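Local coordinates for AclR protein (Streptomyces galilaeus, PDB 2GEY), which is a putative hydroxylase of the SnoaL-like family, probably acting in the biosynthesis of an aromatic polyketide antibiotic, at residues D32-H35 against N40-S43. Sequence-based numbering, arbitrary orientation. Where two conformers were deposited one is given.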
ATOM      1  N   ASP A  32      14.713 -20.695   8.305  1.00 29.50           N
ATOM      2  CA  ASP A  32      15.593 -19.698   7.691  1.00 29.38           C
ATOM      3  C   ASP A  32      14.846 -18.519   7.082  1.00 28.75           C
ATOM      4  O   ASP A  32      15.404 -17.768   6.275  1.00 28.68           O
ATOM      5  CB  ASP A  32      16.446 -20.368   6.617  1.00 30.51           C
ATOM      6  CG  ASP A  32      17.223 -21.553   7.150  1.00 33.05           C
ATOM      7  OD1 ASP A  32      17.942 -21.390   8.164  1.00 37.55           O
ATOM      8  OD2 ASP A  32      17.114 -22.647   6.559  1.00 36.97           O
ATOM      9  N   ILE A  33      13.589 -18.345   7.476  1.00 27.45           N
ATOM     10  CA  ILE A  33      12.767 -17.268   6.960  1.00 26.86           C
ATOM     11  C   ILE A  33      13.395 -15.893   7.197  1.00 26.46           C
ATOM     12  O   ILE A  33      14.014 -15.638   8.246  1.00 25.85           O
ATOM     13  CB  ILE A  33      11.340 -17.307   7.570  1.00 26.47           C
ATOM     14  CG1 ILE A  33      10.412 -16.338   6.832  1.00 25.92           C
ATOM     15  CG2 ILE A  33      11.373 -16.998   9.071  1.00 26.74           C
ATOM     16  CD1 ILE A  33       8.955 -16.529   7.180  1.00 26.37           C
ATOM     17  N   VAL A  34      13.274 -15.029   6.192  1.00 26.11           N
ATOM     18  CA  VAL A  34      13.631 -13.620   6.317  1.00 26.23           C
ATOM     19  C   VAL A  34      12.385 -12.764   6.098  1.00 25.87           C
ATOM     20  O   VAL A  34      11.603 -12.998   5.165  1.00 25.53           O
ATOM     21  CB  VAL A  34      14.723 -13.222   5.304  1.00 26.40           C
ATOM     22  CG1 VAL A  34      15.123 -11.766   5.487  1.00 26.94           C
ATOM     23  CG2 VAL A  34      15.920 -14.114   5.458  1.00 26.99           C
ATOM     24  N   HIS A  35      12.196 -11.786   6.971  1.00 25.63           N
ATOM     25  CA  HIS A  35      11.089 -10.849   6.873  1.00 25.99           C
ATOM     26  C   HIS A  35      11.611  -9.483   6.464  1.00 25.89           C
ATOM     27  O   HIS A  35      12.626  -9.022   6.992  1.00 25.29           O
ATOM     28  CB  HIS A  35      10.379 -10.699   8.214  1.00 26.12           C
ATOM     29  CG  HIS A  35       9.987 -11.993   8.853  1.00 26.76           C
ATOM     30  ND1 HIS A  35       8.789 -12.620   8.591  1.00 28.65           N
ATOM     31  CD2 HIS A  35      10.613 -12.751   9.781  1.00 28.91           C
ATOM     32  CE1 HIS A  35       8.706 -13.721   9.312  1.00 28.50           C
ATOM     33  NE2 HIS A  35       9.799 -13.823  10.044  1.00 28.67           N
ATOM     34  N   ASN A  40      13.780  -3.022   4.599  1.00 29.84           N
ATOM     35  CA  ASN A  40      14.732  -3.389   5.645  1.00 29.84           C
ATOM     36  C   ASN A  40      14.317  -4.720   6.235  1.00 29.66           C
ATOM     37  O   ASN A  40      13.123  -4.990   6.339  1.00 29.07           O
ATOM     38  CB  ASN A  40      14.719  -2.362   6.775  1.00 30.58           C
ATOM     39  CG  ASN A  40      15.114  -0.979   6.321  1.00 32.41           C
ATOM     40  OD1 ASN A  40      16.183  -0.782   5.749  1.00 36.09           O
ATOM     41  ND2 ASN A  40      14.251  -0.003   6.585  1.00 34.62           N
ATOM     42  N   GLU A  41      15.284  -5.535   6.646  1.00 29.48           N
ATOM     43  CA  GLU A  41      14.975  -6.816   7.283  0.50 29.49           C
ATOM     44  C   GLU A  41      14.449  -6.583   8.693  1.00 29.59           C
ATOM     45  O   GLU A  41      14.909  -5.675   9.396  1.00 29.29           O
ATOM     46  CB  GLU A  41      16.196  -7.747   7.348  0.50 29.58           C
ATOM     47  CG  GLU A  41      15.878  -9.112   7.990  0.50 29.39           C
ATOM     48  CD  GLU A  41      17.071 -10.049   8.114  0.50 29.49           C
ATOM     49  OE1 GLU A  41      18.139  -9.762   7.534  0.50 30.46           O
ATOM     50  OE2 GLU A  41      16.929 -11.086   8.799  0.50 26.54           O
ATOM     51  N   VAL A  42      13.493  -7.412   9.090  1.00 29.34           N
ATOM     52  CA  VAL A  42      12.941  -7.427  10.432  1.00 29.41           C
ATOM     53  C   VAL A  42      13.206  -8.819  11.001  1.00 29.29           C
ATOM     54  O   VAL A  42      12.876  -9.828  10.368  1.00 29.17           O
ATOM     55  CB  VAL A  42      11.425  -7.156  10.396  1.00 29.44           C
ATOM     56  CG1 VAL A  42      10.814  -7.248  11.793  1.00 29.51           C
ATOM     57  CG2 VAL A  42      11.155  -5.791   9.784  1.00 30.15           C
ATOM     58  N   SER A  43      13.800  -8.892  12.186  1.00 29.15           N
ATOM     59  CA  SER A  43      14.098 -10.196  12.788  1.00 29.01           C
ATOM     60  C   SER A  43      12.807 -10.959  13.084  1.00 28.97           C
ATOM     61  O   SER A  43      11.770 -10.356  13.340  1.00 28.50           O
ATOM     62  CB  SER A  43      14.917 -10.033  14.074  1.00 29.37           C
ATOM     63  OG  SER A  43      14.116  -9.500  15.109  1.00 29.12           O
TER
HETATM   64  O   HOH W   1      14.256 -11.669   9.105  1.00 26.43           O
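His35 faces Val42 where strands 33-35 and 40-42 run roughly antiparallel, the N-to-C directions of the short segments standing 123° apart, and a single direct backbone hydrogen bond joins them. Val42 N donates a hydrogen bond to His35 O at 2.8 Å, nearly straight at the hydrogen (169°), although the donor lies above the carbonyl plane. The same oxygen takes a CA-H...O contact from Glu41 CA at 3.2 Å. In the opposite sense the pairing is completed by solvent: a water accepts from His35 N at 3.0 Å and donates to Val42 O at 2.6 Å, a worked case of solvent bridging splayed strands. In the modelled conformer of Glu41, one of two deposited, the water also donates to OE2, a link that may be only part-time. These strands form the hairpin of 33-37 and 40-42 at one margin of the curved sheet in the SnoaL-like, NTF2-type alpha+beta barrel; on the side away from 40-42, Val34 makes backbone hydrogen bonds with Val115 and His117 of strand 113-122. In the same Glu41 conformer the side chain runs crosswise to Val34, whose CG1 lies 3.7 Å from Glu41 CD; CG anti to the backbone N (chi1 -179°) and an extended chain carry the carboxylate past that methyl. His35 and Val42 share the sheet face that meets Met47 of helix 44-57. The imidazole meets Val42 O near its plane, at the ring edge, while Ile33 CG1 lies above one face, nearer its margin than its centre. Both ring nitrogens are engaged, ND1 with His117 ND1 and NE2 with Ser44 OG, which should limit rotation of this buried ring. Ser43, at the N-cap of helix 44-57, hydrogen-bonds through OG to Asp46 N.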